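Local atomic coordinates of ATP12 ATPase (Paracoccus denitrificans, PDB entry 2R31), a protein that probably acts as a chaperone in the assembly of the F1 sector of ATP synthase. Residues 147-150 / 151-155. Sequence-based numbering, arbitrary orientation. Where two conformers were deposited one is given.
Sequences DPVV and LLKLR
L151 N donates to D147 O over 3.1 Å, closing the first turn of helix 148-159, whose N-cap is D147. The capping bond comes from the side chain: OD1 accepts the amide of V149 at 3.0 Å, the donor standing 55° out of the carboxylate plane. Aspartate suits the place because its short side chain can fold over the helix start to a first-turn amide, which lacks a helical i-4 carbonyl partner, and its negative charge probably interacts favourably with the helix dipole. P148 suits the next position, since a first-turn residue needs no N-H and the ring already holds phi near the helical value. L151, partly exposed, lays its apolar CG over the first turn, 3.7 Å from D147 O, and touches Q146. L152 N then bonds P148 O, and its CB lies 3.4 Å from V149 O. K153 N reaches V149 O at 2.9 Å; its side chain runs beside that of V149 on this exposed face, NZ 4.1 Å from V149 CG1, as befits a long chain with a charged end. L154 belongs to the buried face: beyond its bond to V150 O, it packs on L179, I180 and L183 of helix 179-186, while V150 meets P134. Anti to its own N (chi1 170°), V150 CG1 sits beside the carbonyl carbon, where the next turn brings L154 CD1 to 4.0 Å.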
loop_
_atom_site.group_PDB
_atom_site.type_symbol
_atom_site.label_atom_id
_atom_site.label_comp_id
_atom_site.label_asym_id
_atom_site.label_seq_id
_atom_site.Cartn_x
_atom_site.Cartn_y
_atom_site.Cartn_z
ATOM N N ASP A 147 17.348 -13.350 -11.681
ATOM C CA ASP A 147 18.505 -12.729 -12.322
ATOM C C ASP A 147 18.946 -11.547 -11.466
ATOM O O ASP A 147 18.121 -10.675 -11.171
ATOM C CB ASP A 147 18.114 -12.262 -13.720
ATOM C CG ASP A 147 19.205 -11.614 -14.531
ATOM O OD1 ASP A 147 20.267 -11.250 -14.035
ATOM O OD2 ASP A 147 18.941 -11.453 -15.733
ATOM N N PRO A 148 20.228 -11.436 -11.060
ATOM C CA PRO A 148 20.680 -10.269 -10.297
ATOM C C PRO A 148 20.377 -8.946 -10.936
ATOM O O PRO A 148 20.164 -7.939 -10.256
ATOM C CB PRO A 148 22.206 -10.529 -10.249
ATOM C CG PRO A 148 22.435 -11.976 -10.427
ATOM C CD PRO A 148 21.311 -12.449 -11.290
ATOM N N VAL A 149 20.385 -8.875 -12.279
ATOM C CA VAL A 149 20.069 -7.645 -12.963
ATOM C C VAL A 149 18.592 -7.264 -12.804
ATOM O O VAL A 149 18.261 -6.099 -12.660
ATOM C CB VAL A 149 20.452 -7.752 -14.438
ATOM C CG1 VAL A 149 19.916 -6.610 -15.279
ATOM C CG2 VAL A 149 21.993 -7.793 -14.545
ATOM N N VAL A 150 17.714 -8.262 -12.799
ATOM C CA VAL A 150 16.282 -8.001 -12.584
ATOM C C VAL A 150 16.055 -7.507 -11.166
ATOM O O VAL A 150 15.283 -6.580 -10.916
ATOM C CB VAL A 150 15.457 -9.239 -12.928
ATOM C CG1 VAL A 150 13.989 -9.078 -12.476
ATOM C CG2 VAL A 150 15.537 -9.502 -14.426
ATOM N N LEU A 151 16.747 -8.130 -10.190
ATOM C CA LEU A 151 16.637 -7.655 -8.794
ATOM C C LEU A 151 17.097 -6.208 -8.666
ATOM O O LEU A 151 16.486 -5.403 -7.978
ATOM C CB LEU A 151 17.413 -8.584 -7.851
ATOM C CG LEU A 151 16.849 -10.032 -7.760
ATOM C CD1 LEU A 151 17.760 -10.832 -6.845
ATOM C CD2 LEU A 151 15.422 -10.072 -7.278
ATOM N N LEU A 152 18.192 -5.856 -9.354
ATOM C CA LEU A 152 18.671 -4.486 -9.421
ATOM C C LEU A 152 17.572 -3.563 -9.966
ATOM O O LEU A 152 17.246 -2.500 -9.407
ATOM C CB LEU A 152 19.947 -4.389 -10.270
ATOM C CG LEU A 152 20.615 -3.068 -10.583
ATOM C CD1 LEU A 152 22.035 -3.298 -11.099
ATOM C CD2 LEU A 152 19.878 -2.248 -11.655
ATOM N N LYS A 153 17.023 -3.923 -11.118
ATOM C CA LYS A 153 16.028 -3.056 -11.750
ATOM C C LYS A 153 14.868 -2.807 -10.827
ATOM O O LYS A 153 14.338 -1.681 -10.762
ATOM C CB LYS A 153 15.575 -3.649 -13.069
ATOM C CG LYS A 153 16.696 -3.553 -14.141
ATOM C CD LYS A 153 16.286 -3.497 -15.557
ATOM C CE LYS A 153 17.484 -3.249 -16.438
ATOM N NZ LYS A 153 17.700 -4.084 -17.662
ATOM N N LEU A 154 14.422 -3.833 -10.109
ATOM C CA LEU A 154 13.264 -3.679 -9.217
ATOM C C LEU A 154 13.638 -2.835 -7.997
ATOM O O LEU A 154 12.838 -1.998 -7.551
ATOM C CB LEU A 154 12.724 -5.045 -8.856
ATOM C CG LEU A 154 12.015 -5.770 -10.004
ATOM C CD1 LEU A 154 11.743 -7.219 -9.670
ATOM C CD2 LEU A 154 10.724 -5.052 -10.426
ATOM N N ARG A 155 14.846 -2.997 -7.453
ATOM C CA ARG A 155 15.363 -2.112 -6.408
ATOM C C ARG A 155 15.332 -0.672 -6.870
ATOM O O ARG A 155 14.903 0.245 -6.135
ATOM C CB ARG A 155 16.794 -2.453 -5.981
ATOM C CG ARG A 155 16.952 -3.545 -4.943
ATOM C CD ARG A 155 16.624 -3.050 -3.517
ATOM N NE ARG A 155 17.056 -4.055 -2.539
ATOM C CZ ARG A 155 18.297 -4.168 -2.090
ATOM N NH1 ARG A 155 18.566 -5.146 -1.222
ATOM N NH2 ARG A 155 19.266 -3.347 -2.461
#